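Local coordinates for protein lipase (Penicillium expansum, PDB 3G7N) that hydrolyses triacylglycerols as a secreted alkaline lipase of the alpha/beta-hydrolase superfamily, releasing free fatty acids, at residues G183-D188 with P239-F245; L11-A15 with S156-N160; A15-S19 with V247-A252; G205-Y209 with V218-G222; F89-I95 with N166-F172. All coordinates share one frame; numbering follows the deposited sequence.

Contacts 1, 2 and 4 all reach the large mixed sheet of this single-chain hydrolase, through the neighbouring strands 154-159, 179-185 and 206-210 and the hairpin partner 218-219. Contacts 2 and 3 share helix 8-23 and meet at Ala15, their centres about 10 Å apart; contact 3 joins that helix to the chain just after the strand 243-244 used by contact 1. Along the sequence, contact 4 falls between the two segments of contact 1, and contact 3 spans nearly the whole chain. Contact 5 lies apart, its centre about 27 Å from that of contact 1. Thus the N-terminal helix packs on an inner strand, and the C-terminal chain, which brings the catalytic histidine, packs against that helix and the end of strand 179-185.

Contact 1 of 5, residues G183-D188 with P239-F245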
# COMPACT_ATOMS: atom_id res chain seq x y z
N GLY A 183 -2.25 -5.55 -4.84
CA GLY A 183 -3.01 -5.52 -6.09
C GLY A 183 -2.13 -5.05 -7.23
O GLY A 183 -1.67 -3.90 -7.21
N ASN A 184 -1.89 -5.93 -8.20
CA ASN A 184 -0.91 -5.68 -9.27
C ASN A 184 -1.52 -5.68 -10.66
O ASN A 184 -2.68 -6.10 -10.87
CB ASN A 184 0.24 -6.68 -9.16
CG ASN A 184 1.07 -6.41 -7.95
OD1 ASN A 184 1.13 -5.27 -7.48
ND2 ASN A 184 1.70 -7.44 -7.40
N ASN A 185 -0.77 -5.12 -11.60
CA ASN A 185 -1.26 -4.89 -12.95
C ASN A 185 -0.40 -5.59 -14.00
O ASN A 185 0.83 -5.72 -13.86
CB ASN A 185 -1.30 -3.39 -13.22
CG ASN A 185 -2.17 -3.04 -14.42
OD1 ASN A 185 -3.32 -3.45 -14.47
ND2 ASN A 185 -1.65 -2.21 -15.32
N VAL A 186 -1.05 -5.94 -15.11
CA VAL A 186 -0.34 -6.44 -16.27
C VAL A 186 0.70 -5.46 -16.75
O VAL A 186 0.61 -4.26 -16.54
CB VAL A 186 -1.30 -6.76 -17.43
CG1 VAL A 186 -2.17 -7.96 -17.09
CG2 VAL A 186 -2.10 -5.54 -17.84
N LEU A 187 1.78 -6.01 -17.33
CA LEU A 187 2.79 -5.20 -17.99
C LEU A 187 3.56 -4.30 -17.03
O LEU A 187 4.14 -3.30 -17.44
CB LEU A 187 2.20 -4.37 -19.15
CG LEU A 187 1.76 -5.19 -20.37
CD1 LEU A 187 0.95 -4.30 -21.30
CD2 LEU A 187 2.98 -5.77 -21.08
N ASP A 188 3.58 -4.69 -15.76
CA ASP A 188 4.28 -3.92 -14.74
C ASP A 188 5.31 -4.80 -14.05
O ASP A 188 4.98 -5.79 -13.39
CB ASP A 188 3.30 -3.36 -13.70
CG ASP A 188 4.00 -2.56 -12.62
OD1 ASP A 188 5.20 -2.22 -12.79
OD2 ASP A 188 3.32 -2.17 -11.63
N PRO A 239 5.35 -0.19 -18.90
CA PRO A 239 4.18 0.63 -19.19
C PRO A 239 2.98 0.40 -18.26
O PRO A 239 2.23 1.35 -17.99
CB PRO A 239 3.84 0.24 -20.64
CG PRO A 239 5.20 -0.01 -21.25
CD PRO A 239 5.97 -0.72 -20.14
N GLY A 240 2.80 -0.83 -17.81
CA GLY A 240 1.67 -1.13 -16.92
C GLY A 240 1.79 -0.52 -15.53
O GLY A 240 0.82 -0.55 -14.77
N HIS A 241 2.95 0.03 -15.17
CA HIS A 241 3.12 0.51 -13.81
C HIS A 241 2.16 1.64 -13.48
O HIS A 241 1.88 1.88 -12.30
CB HIS A 241 4.56 0.94 -13.54
CG HIS A 241 4.83 1.24 -12.09
ND1 HIS A 241 4.54 0.34 -11.08
CD2 HIS A 241 5.30 2.35 -11.48
CE1 HIS A 241 4.86 0.88 -9.92
NE2 HIS A 241 5.34 2.09 -10.12
N ILE A 242 1.80 2.45 -14.47
CA ILE A 242 1.01 3.66 -14.23
C ILE A 242 -0.47 3.35 -13.92
O ILE A 242 -1.23 4.26 -13.56
CB ILE A 242 1.11 4.64 -15.45
CG1 ILE A 242 0.69 6.06 -15.07
CG2 ILE A 242 0.29 4.15 -16.63
CD1 ILE A 242 1.35 7.12 -15.93
N ALA A 243 -0.89 2.11 -14.12
CA ALA A 243 -2.31 1.78 -13.96
C ALA A 243 -2.48 0.67 -12.94
O ALA A 243 -1.63 -0.20 -12.79
CB ALA A 243 -2.93 1.37 -15.30
N SER A 244 -3.65 0.66 -12.30
CA SER A 244 -4.02 -0.45 -11.43
C SER A 244 -5.53 -0.61 -11.42
O SER A 244 -6.26 0.36 -11.30
CB SER A 244 -3.55 -0.16 -10.00
OG SER A 244 -3.42 -1.37 -9.28
N PHE A 245 -5.99 -1.84 -11.66
CA PHE A 245 -7.43 -2.15 -11.63
C PHE A 245 -8.26 -1.13 -12.38
O PHE A 245 -9.32 -0.70 -11.92
CB PHE A 245 -7.92 -2.39 -10.20
CG PHE A 245 -7.23 -3.54 -9.55
CD1 PHE A 245 -7.64 -4.84 -9.80
CD2 PHE A 245 -6.01 -3.33 -8.93
CE1 PHE A 245 -6.83 -5.93 -9.42
CE2 PHE A 245 -5.22 -4.37 -8.55
CZ PHE A 245 -5.59 -5.67 -8.84
O HOH W 1 -4.61 -4.31 -12.16
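The acid and base of the charge-relay system of a serine lipase, Asp188 and His241, meet here, where the loop after strand 179-185 passes the 3-10 turn 239-242. His241 ND1 donates to Asp188 OD2 over 2.8 Å in an almost straight bond (173°). The acceptor lies in the plane of the ring, whereas ND1 approaches OD2 from the syn side, 28° out of the carboxylate plane. With CG anti to its backbone N (chi1 -171°), His241 brings its ring to the carboxylate, and the far ring nitrogen NE2 is hydrogen-bonded to OG of the nucleophile Ser132.

Hydrogen bonds of backbone and of one side-chain amide join the two segments. Gly240 N donates to Leu187 O at 2.8 Å, and Gly240 CA lies 3.3 Å from Val186 O in a CA-H...O contact. Asn185 ND2 uses an in-plane lone pair of Gly240 O at 3.0 Å; the same oxygen also accepts from Ala243 N. A water accepts from Phe245 N, lies within hydrogen-bonding distance of Asn184 O and Asn185 OD1, and sits over a face of the Phe245 ring. The edge of that ring reaches Gly183, with CE2 3.4 Å from Gly183 C. Acid and histidine on separate loops are typical of the alpha/beta-hydrolase catalytic triad.

Contact 2 of 5, residues L11-A15 with S156-N160; sequences LHRAA and SNALN
Leu11, Ala14 and Ala15 of the N-terminal helix 8-23 pack on Asn157 and Leu159 of strand 154-159, a helix-on-sheet layer of the alpha/beta-hydrolase fold. The short helix and strand segments run at 66° to each other, with their axes 9.2 Å apart at closest approach. The strand offers Asn157 and Leu159, two residues apart and directed at the helix, while Ala158 between them faces the other way.

The main bump is Leu159. Its CG lies anti to the carbonyl carbon (chi1 -54°), and the branch ending in CD1 pushes into the shallow hollow left by the two small alanines. There CD1 meets the backbone itself, 3.4 Å from Ala15 CA, and also touches the methyl of Ala15, with CB 3.8 Å away. The second methyl, CD2, turns to the longer Leu11, whose own CD2 is 4.4 Å off.

Asn157 forms the neighbouring bump. Ala14 CB, aimed at the strand, rests against Asn157 CB at 3.9 Å, methyl to methylene. Leu11 crosses the asparagine at about a right angle. Asn157 OD1 accepts a hydrogen bond from Asn181 ND2 on the adjoining strand 179-185, so this buried oxygen has a polar partner. The methyl that overlies it is Leu11 CD2, 3.8 Å from Asn157 OD1.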
# COMPACT_ATOMS: atom_id res chain seq x y z
N LEU A 11 -10.58 -3.19 -5.05
CA LEU A 11 -9.25 -2.85 -5.55
C LEU A 11 -9.33 -1.67 -6.50
O LEU A 11 -8.43 -0.82 -6.54
CB LEU A 11 -8.60 -4.07 -6.20
CG LEU A 11 -8.19 -5.15 -5.21
CD1 LEU A 11 -7.97 -6.48 -5.92
CD2 LEU A 11 -6.97 -4.73 -4.40
N HIS A 12 -10.42 -1.58 -7.26
CA HIS A 12 -10.70 -0.44 -8.10
C HIS A 12 -10.84 0.84 -7.27
O HIS A 12 -10.27 1.87 -7.59
CB HIS A 12 -11.97 -0.70 -8.95
CG HIS A 12 -12.33 0.41 -9.88
ND1 HIS A 12 -11.61 0.69 -11.02
CD2 HIS A 12 -13.40 1.24 -9.90
CE1 HIS A 12 -12.21 1.66 -11.69
NE2 HIS A 12 -13.27 2.05 -11.00
N ARG A 13 -11.57 0.75 -6.15
CA ARG A 13 -11.65 1.86 -5.20
C ARG A 13 -10.26 2.23 -4.66
O ARG A 13 -9.93 3.40 -4.59
CB ARG A 13 -12.62 1.56 -4.06
CG ARG A 13 -12.60 2.63 -2.97
CD ARG A 13 -13.65 2.35 -1.88
NE ARG A 13 -13.52 3.26 -0.74
CZ ARG A 13 -12.74 3.03 0.31
NH1 ARG A 13 -11.98 1.96 0.38
NH2 ARG A 13 -12.73 3.92 1.30
N ALA A 14 -9.49 1.23 -4.29
CA ALA A 14 -8.15 1.48 -3.78
C ALA A 14 -7.32 2.24 -4.81
O ALA A 14 -6.54 3.12 -4.46
CB ALA A 14 -7.48 0.17 -3.42
N ALA A 15 -7.47 1.88 -6.08
CA ALA A 15 -6.73 2.55 -7.15
C ALA A 15 -7.18 3.98 -7.35
O ALA A 15 -6.36 4.86 -7.58
CB ALA A 15 -6.83 1.76 -8.43
N SER A 156 -5.42 -3.53 4.25
CA SER A 156 -4.48 -2.66 3.56
C SER A 156 -4.34 -3.12 2.11
O SER A 156 -4.22 -4.34 1.85
CB SER A 156 -3.11 -2.70 4.25
OG SER A 156 -3.22 -2.26 5.62
N ASN A 157 -4.30 -2.17 1.18
CA ASN A 157 -4.19 -2.47 -0.25
C ASN A 157 -2.99 -1.75 -0.84
O ASN A 157 -3.04 -0.53 -1.03
CB ASN A 157 -5.46 -2.04 -0.98
CG ASN A 157 -6.68 -2.84 -0.55
OD1 ASN A 157 -6.70 -4.06 -0.69
ND2 ASN A 157 -7.69 -2.15 -0.02
N ALA A 158 -1.90 -2.49 -1.01
CA ALA A 158 -0.70 -1.95 -1.66
C ALA A 158 -0.78 -2.25 -3.15
O ALA A 158 -0.89 -3.43 -3.54
CB ALA A 158 0.56 -2.59 -1.08
N LEU A 159 -0.76 -1.21 -3.98
CA LEU A 159 -0.88 -1.40 -5.43
C LEU A 159 0.47 -1.26 -6.11
O LEU A 159 1.23 -0.32 -5.86
CB LEU A 159 -1.86 -0.38 -6.01
CG LEU A 159 -3.24 -0.38 -5.32
CD1 LEU A 159 -4.12 0.68 -5.96
CD2 LEU A 159 -3.93 -1.75 -5.38
N ASN A 160 0.77 -2.22 -6.97
CA ASN A 160 1.94 -2.14 -7.85
C ASN A 160 3.24 -1.94 -7.06
O ASN A 160 4.10 -1.15 -7.45
CB ASN A 160 1.78 -1.03 -8.93
CG ASN A 160 0.55 -1.22 -9.81
OD1 ASN A 160 -0.48 -1.74 -9.35
ND2 ASN A 160 0.61 -0.77 -11.05

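Contact 3 of 5, residues A15-S19 with V247-A252. With SO4 (sulfate ion), chain E.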
# COMPACT_ATOMS: atom_id res chain seq x y z
N ALA A 15 -7.47 1.88 -6.08
CA ALA A 15 -6.73 2.55 -7.15
C ALA A 15 -7.18 3.98 -7.35
O ALA A 15 -6.36 4.86 -7.58
CB ALA A 15 -6.83 1.76 -8.43
N LYS A 16 -8.49 4.22 -7.21
CA LYS A 16 -9.00 5.60 -7.25
C LYS A 16 -8.45 6.47 -6.12
O LYS A 16 -8.04 7.59 -6.33
CB LYS A 16 -10.53 5.64 -7.28
CG LYS A 16 -11.11 5.10 -8.59
CD LYS A 16 -12.60 4.71 -8.45
CE LYS A 16 -13.49 5.90 -8.25
NZ LYS A 16 -14.92 5.45 -8.24
N LEU A 17 -8.44 5.93 -4.90
CA LEU A 17 -7.88 6.65 -3.77
C LEU A 17 -6.40 6.92 -3.96
O LEU A 17 -5.90 8.00 -3.63
CB LEU A 17 -8.09 5.85 -2.48
CG LEU A 17 -9.55 5.68 -2.03
CD1 LEU A 17 -9.62 4.79 -0.82
CD2 LEU A 17 -10.22 7.02 -1.75
N SER A 18 -5.69 5.91 -4.46
CA SER A 18 -4.26 6.08 -4.72
C SER A 18 -4.01 7.17 -5.77
O SER A 18 -3.09 7.96 -5.63
CB SER A 18 -3.66 4.77 -5.21
OG SER A 18 -3.70 3.75 -4.22
N SER A 19 -4.85 7.21 -6.81
CA SER A 19 -4.77 8.28 -7.83
C SER A 19 -5.03 9.66 -7.23
O SER A 19 -4.30 10.63 -7.48
CB SER A 19 -5.77 7.97 -8.95
OG SER A 19 -5.70 8.94 -10.01
N VAL A 247 -7.56 1.92 -13.40
CA VAL A 247 -7.34 3.34 -13.13
C VAL A 247 -5.91 3.73 -13.51
O VAL A 247 -4.95 3.18 -12.95
CB VAL A 247 -7.54 3.64 -11.63
CG1 VAL A 247 -7.28 5.12 -11.36
CG2 VAL A 247 -8.95 3.20 -11.17
N VAL A 248 -5.76 4.69 -14.40
CA VAL A 248 -4.46 5.27 -14.69
C VAL A 248 -4.20 6.39 -13.70
O VAL A 248 -5.05 7.27 -13.51
CB VAL A 248 -4.41 5.82 -16.14
CG1 VAL A 248 -3.13 6.60 -16.40
CG2 VAL A 248 -4.62 4.69 -17.16
N MET A 249 -3.13 6.28 -12.94
CA MET A 249 -2.85 7.26 -11.90
C MET A 249 -2.88 8.67 -12.44
O MET A 249 -2.35 8.94 -13.53
CB MET A 249 -1.50 6.97 -11.23
CG MET A 249 -1.47 5.65 -10.47
SD MET A 249 -2.69 5.54 -9.13
CE MET A 249 -3.58 4.06 -9.57
N LEU A 250 -3.46 9.58 -11.65
CA LEU A 250 -3.68 10.98 -11.98
C LEU A 250 -4.91 11.27 -12.83
O LEU A 250 -5.29 12.44 -12.95
CB LEU A 250 -2.44 11.65 -12.57
CG LEU A 250 -1.35 11.99 -11.58
CD1 LEU A 250 -0.06 12.36 -12.33
CD2 LEU A 250 -1.79 13.13 -10.67
N THR A 251 -5.61 10.24 -13.29
CA THR A 251 -6.74 10.46 -14.20
C THR A 251 -8.10 10.22 -13.55
O THR A 251 -9.13 10.42 -14.18
CB THR A 251 -6.64 9.59 -15.46
OG1 THR A 251 -6.96 8.24 -15.14
CG2 THR A 251 -5.25 9.69 -16.10
N ALA A 252 -8.11 9.71 -12.32
CA ALA A 252 -9.35 9.44 -11.62
C ALA A 252 -10.08 10.72 -11.17
O ALA A 252 -11.27 10.65 -10.87
CB ALA A 252 -9.12 8.51 -10.43
S SO4 E . -16.48 8.03 -9.89
O1 SO4 E . -15.41 8.83 -10.48
O2 SO4 E . -16.26 7.69 -8.48
O3 SO4 E . -17.76 8.74 -10.02
O4 SO4 E . -16.62 6.80 -10.68
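Ser19 and Met249 join helix 8-23 to the turn that follows strand 247-248, close to the C terminus. Met249 reaches across to the helix. Its CB and CG leave the chain with CG anti to the carbonyl carbon (chi1 -64°), and further bends at chi2 and chi3 fold the thioether back along the helix. SD lies 3.6 Å from Ser19 N and also close to Ser18. The terminal CE ends 3.5 Å from Ala15 O, a turn earlier in the helix, and touches the Ala15 methyl. That carbonyl oxygen is already engaged by Ser19 N in the regular helix bond, so the methyl merely covers it.

Val247 packs on the same helix through both branches. CG2 meets Ala15 CB at 3.8 Å and the CG of Lys16, whose side chain crosses the valine at about a right angle; CG1 lies 4.0 Å from Ser19 CB. Beyond this apolar base, Lys16 runs outward, and its NZ donates to sulfate O2 at 2.6 Å; Ser258 also binds this ion, which probably comes from the crystallisation liquor.

Ser19 supplies a hydrogen bond between the segments. Its OG accepts from Leu250 N at 2.8 Å, with a bent N-H...O angle of 130°, inside the type II turn from Val248 to Thr251. The methyl of Ala252 closes in beside it, 3.5 Å from Ser19 OG. Val248 O is gripped twice by Thr251, through N and OG1. The serine hydroxyl thus gives the Leu250 N-H of the turn an acceptor, though at a bent angle, within a mostly apolar contact.

Contact 4 of 5, residues G205-Y209 with V218-G222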
# COMPACT_ATOMS: atom_id res chain seq x y z
N GLY A 205 1.36 -11.14 2.07
CA GLY A 205 -0.01 -10.74 1.79
C GLY A 205 -0.66 -11.67 0.78
O GLY A 205 -0.18 -12.78 0.53
N THR A 206 -1.77 -11.23 0.23
CA THR A 206 -2.45 -11.94 -0.85
C THR A 206 -2.36 -11.09 -2.11
O THR A 206 -2.75 -9.93 -2.10
CB THR A 206 -3.94 -12.16 -0.52
OG1 THR A 206 -4.04 -12.93 0.69
CG2 THR A 206 -4.65 -12.89 -1.64
N GLU A 207 -1.79 -11.66 -3.17
CA GLU A 207 -1.66 -10.93 -4.41
C GLU A 207 -2.91 -11.09 -5.25
O GLU A 207 -3.45 -12.20 -5.35
CB GLU A 207 -0.43 -11.38 -5.21
CG GLU A 207 -0.17 -10.47 -6.44
CD GLU A 207 1.02 -10.87 -7.31
OE1 GLU A 207 1.69 -11.89 -7.03
OE2 GLU A 207 1.26 -10.15 -8.30
N TYR A 208 -3.38 -10.00 -5.83
CA TYR A 208 -4.43 -10.01 -6.84
C TYR A 208 -3.87 -9.37 -8.09
O TYR A 208 -2.91 -8.60 -8.02
CB TYR A 208 -5.64 -9.19 -6.39
CG TYR A 208 -6.37 -9.76 -5.18
CD1 TYR A 208 -7.43 -10.66 -5.35
CD2 TYR A 208 -5.93 -9.50 -3.89
CE1 TYR A 208 -8.04 -11.27 -4.25
CE2 TYR A 208 -6.57 -10.04 -2.77
CZ TYR A 208 -7.58 -10.98 -2.97
OH TYR A 208 -8.19 -11.57 -1.88
N TYR A 209 -4.44 -9.69 -9.25
CA TYR A 209 -3.84 -9.30 -10.51
C TYR A 209 -4.94 -9.09 -11.53
O TYR A 209 -5.95 -9.81 -11.51
CB TYR A 209 -2.88 -10.41 -10.96
CG TYR A 209 -1.91 -10.02 -12.05
CD1 TYR A 209 -0.76 -9.29 -11.77
CD2 TYR A 209 -2.06 -10.53 -13.32
CE1 TYR A 209 0.15 -8.98 -12.75
CE2 TYR A 209 -1.07 -10.33 -14.30
CZ TYR A 209 0.02 -9.54 -13.98
OH TYR A 209 1.01 -9.32 -14.93
N VAL A 218 -7.87 -11.85 -10.87
CA VAL A 218 -7.59 -13.12 -10.25
C VAL A 218 -7.01 -12.95 -8.85
O VAL A 218 -6.39 -11.93 -8.53
CB VAL A 218 -6.64 -13.99 -11.11
CG1 VAL A 218 -7.28 -14.28 -12.47
CG2 VAL A 218 -5.28 -13.30 -11.31
N LYS A 219 -7.22 -13.97 -8.01
CA LYS A 219 -6.52 -14.11 -6.76
C LYS A 219 -5.37 -15.08 -6.94
O LYS A 219 -5.55 -16.19 -7.43
CB LYS A 219 -7.47 -14.65 -5.69
CG LYS A 219 -6.85 -14.84 -4.33
CD LYS A 219 -7.86 -15.44 -3.34
CE LYS A 219 -7.40 -15.29 -1.90
NZ LYS A 219 -8.46 -15.68 -0.93
N CYS A 220 -4.18 -14.62 -6.60
CA CYS A 220 -2.96 -15.36 -6.89
C CYS A 220 -2.63 -16.33 -5.77
O CYS A 220 -3.03 -16.13 -4.62
CB CYS A 220 -1.81 -14.37 -7.08
SG CYS A 220 -2.18 -13.06 -8.27
N GLU A 221 -1.90 -17.39 -6.10
CA GLU A 221 -1.50 -18.38 -5.12
C GLU A 221 -0.09 -18.10 -4.63
O GLU A 221 0.86 -18.07 -5.41
CB GLU A 221 -1.55 -19.78 -5.74
CG GLU A 221 -2.86 -20.11 -6.44
CD GLU A 221 -2.75 -21.32 -7.36
OE1 GLU A 221 -1.90 -22.20 -7.07
OE2 GLU A 221 -3.53 -21.41 -8.33
N GLY A 222 0.05 -17.86 -3.33
CA GLY A 222 1.35 -17.59 -2.75
C GLY A 222 1.85 -16.21 -3.16
O GLY A 222 1.07 -15.35 -3.60
O HOH W 2 1.44 -14.47 -6.24
O HOH W 3 -1.51 -14.49 -2.97
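Tyr208 and Lys219 lie side by side, pointing the same way, on one face of the antiparallel beta hairpin formed by strands 206-210 and 218-219 near an edge of the large sheet. They form a non-hydrogen-bonded pair. The lysine is extended along its whole length, so its methylenes follow the tyrosine: CB lies 3.7 Å from Tyr208 CE1, and CE is near OH. The methyl of Thr206 also meets the lysine, crossing it at a slant, CG2 3.7 Å from Lys219 CE.

On the opposite face Tyr209 and Val218 make the hydrogen-bonded pair, their backbones exchanging N-H...O bonds in both directions. The Tyr209 ring turns away from the partner strand, and OH is hydrogen-bonded to Asn232; its CB remains at the strand, 3.8 Å from Val218 CG2.

Cys220 continues the pairing through a bond from its N to Glu207 O (2.8 Å, 163°). Its SG, disulfide-bonded to Cys228, leans against Tyr209 CB and the aliphatic part of Glu207, 3.8 Å from Glu207 CG. With CG anti to the backbone N (chi1 -172°), Glu207 stretches past the sulfur; OE2 accepts from Ser229 and Asn184. Two waters tie Glu207 to the chain at Cys220 and Gly222: one bridges Glu207 N with Cys220 O and Gly222 O, and the other gives hydrogen bonds to Gly222 O and, at 2.7 Å, to Glu207 OE1.

Contact 5 of 5, residues F89-I95 with N166-F172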
# COMPACT_ATOMS: atom_id res chain seq x y z
N PHE A 89 9.42 -5.18 16.76
CA PHE A 89 9.94 -6.01 15.67
C PHE A 89 10.80 -7.14 16.24
O PHE A 89 11.75 -6.85 16.98
CB PHE A 89 10.83 -5.18 14.73
CG PHE A 89 10.07 -4.20 13.87
CD1 PHE A 89 9.40 -4.62 12.73
CD2 PHE A 89 10.12 -2.85 14.16
CE1 PHE A 89 8.78 -3.70 11.89
CE2 PHE A 89 9.52 -1.91 13.30
CZ PHE A 89 8.93 -2.35 12.13
N PRO A 90 10.62 -8.36 15.72
CA PRO A 90 11.62 -9.39 16.04
C PRO A 90 13.01 -8.98 15.58
O PRO A 90 13.16 -8.29 14.56
CB PRO A 90 11.14 -10.61 15.28
CG PRO A 90 9.63 -10.43 15.23
CD PRO A 90 9.42 -8.94 15.11
N SER A 91 14.02 -9.52 16.25
CA SER A 91 15.41 -9.11 16.05
C SER A 91 15.91 -9.29 14.62
O SER A 91 16.89 -8.66 14.23
CB SER A 91 16.33 -9.88 17.02
OG SER A 91 16.36 -11.27 16.69
N ASP A 92 15.40 -10.31 13.94
CA ASP A 92 15.91 -10.64 12.62
C ASP A 92 15.25 -9.86 11.47
O ASP A 92 15.71 -9.94 10.33
CB ASP A 92 15.88 -12.15 12.36
CG ASP A 92 14.50 -12.76 12.52
OD1 ASP A 92 13.63 -12.15 13.20
OD2 ASP A 92 14.31 -13.91 12.08
N VAL A 93 14.25 -9.05 11.78
CA VAL A 93 13.51 -8.32 10.75
C VAL A 93 14.39 -7.22 10.20
O VAL A 93 14.96 -6.43 10.95
CB VAL A 93 12.21 -7.69 11.32
CG1 VAL A 93 11.64 -6.63 10.37
CG2 VAL A 93 11.19 -8.76 11.53
N LYS A 94 14.49 -7.15 8.87
CA LYS A 94 15.19 -6.06 8.23
C LYS A 94 14.33 -5.50 7.10
O LYS A 94 13.73 -6.27 6.37
CB LYS A 94 16.53 -6.53 7.64
CG LYS A 94 17.51 -7.13 8.66
CD LYS A 94 18.03 -6.06 9.60
CE LYS A 94 19.00 -6.65 10.62
NZ LYS A 94 20.25 -7.13 9.98
N ILE A 95 14.38 -4.18 6.94
CA ILE A 95 13.60 -3.49 5.90
C ILE A 95 14.55 -2.54 5.19
O ILE A 95 15.49 -2.01 5.78
CB ILE A 95 12.44 -2.67 6.55
CG1 ILE A 95 11.50 -3.59 7.34
CG2 ILE A 95 11.68 -1.87 5.50
CD1 ILE A 95 10.41 -2.83 8.12
N ASN A 166 13.41 -8.57 4.26
CA ASN A 166 13.87 -9.95 4.23
C ASN A 166 12.77 -10.92 4.62
O ASN A 166 11.62 -10.53 4.81
CB ASN A 166 15.12 -10.14 5.09
CG ASN A 166 14.88 -9.86 6.58
OD1 ASN A 166 13.76 -9.55 7.01
ND2 ASN A 166 15.94 -10.01 7.37
N GLN A 167 13.08 -12.22 4.65
CA GLN A 167 12.05 -13.19 4.96
C GLN A 167 11.45 -12.99 6.35
O GLN A 167 10.25 -13.17 6.55
CB GLN A 167 12.57 -14.62 4.83
CG GLN A 167 11.49 -15.69 4.97
CD GLN A 167 10.53 -15.72 3.80
OE1 GLN A 167 10.94 -15.88 2.65
NE2 GLN A 167 9.25 -15.50 4.08
N ALA A 168 12.27 -12.57 7.30
CA ALA A 168 11.77 -12.33 8.65
C ALA A 168 10.75 -11.18 8.64
O ALA A 168 9.71 -11.24 9.29
CB ALA A 168 12.91 -12.05 9.62
N TRP A 169 11.01 -10.17 7.81
CA TRP A 169 10.06 -9.07 7.62
C TRP A 169 8.74 -9.59 7.07
O TRP A 169 7.67 -9.32 7.62
CB TRP A 169 10.64 -8.02 6.67
CG TRP A 169 9.58 -7.24 5.95
CD1 TRP A 169 9.23 -7.37 4.64
CD2 TRP A 169 8.66 -6.32 6.54
NE1 TRP A 169 8.16 -6.55 4.36
CE2 TRP A 169 7.81 -5.88 5.50
CE3 TRP A 169 8.50 -5.79 7.82
CZ2 TRP A 169 6.75 -4.98 5.74
CZ3 TRP A 169 7.44 -4.94 8.06
CH2 TRP A 169 6.61 -4.50 7.01
N ALA A 170 8.81 -10.39 6.01
CA ALA A 170 7.59 -10.88 5.39
C ALA A 170 6.78 -11.73 6.37
O ALA A 170 5.55 -11.66 6.42
CB ALA A 170 7.91 -11.65 4.11
N ASP A 171 7.50 -12.52 7.17
CA ASP A 171 6.86 -13.38 8.16
C ASP A 171 6.18 -12.55 9.24
O ASP A 171 5.08 -12.89 9.69
CB ASP A 171 7.88 -14.33 8.80
CG ASP A 171 8.41 -15.37 7.83
OD1 ASP A 171 7.75 -15.63 6.81
OD2 ASP A 171 9.42 -16.03 8.17
N PHE A 172 6.83 -11.47 9.63
CA PHE A 172 6.25 -10.54 10.59
C PHE A 172 5.00 -9.86 10.03
O PHE A 172 3.98 -9.74 10.72
CB PHE A 172 7.27 -9.52 11.05
CG PHE A 172 6.81 -8.67 12.19
CD1 PHE A 172 6.45 -9.25 13.40
CD2 PHE A 172 6.75 -7.29 12.07
CE1 PHE A 172 6.02 -8.47 14.46
CE2 PHE A 172 6.32 -6.51 13.14
CZ PHE A 172 6.05 -7.11 14.35
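With chi1 63°, Asn166 places CG between its backbone N and carbonyl carbon, and chi2 near zero turns the flat amide toward both Lys94 and the first turn of helix 167-175. Phe172, by contrast, has CG anti to the backbone N, which lays its ring against Phe89 and Pro90.

Asn166 is the N-cap. Its OD1 accepts from Trp169 N in the capping bond and from Lys94 N at 3.1 Å, the two donors coming from opposite faces of the amide. ND2 points within its own plane at Asp92 O, 3.0 Å away and nearly straight (169°). A backbone bond from Asn166 N to Lys94 O completes the grip on the loop.

Further along the helix the contact is apolar. Pro90 CD sits over one face of the Phe172 ring, 3.7 Å from its centroid, a CH-pi contact. The Phe89 ring meets Phe172 obliquely, with planes 49° apart. Ile95 lies against the indole, its CD1 3.5 Å from Trp169 CE3, and Val93 CG2 fits between Ala168 and Phe172, 4.0 Å from Phe172 CB. Helix 133-148 covers Trp169 and Phe172 from elsewhere in the fold. One asparagine amide therefore does double duty, capping the helix and pairing with the loop backbone, while aromatic, aliphatic and proline carbons fill the rest of this contact, which lies far from the catalytic residues.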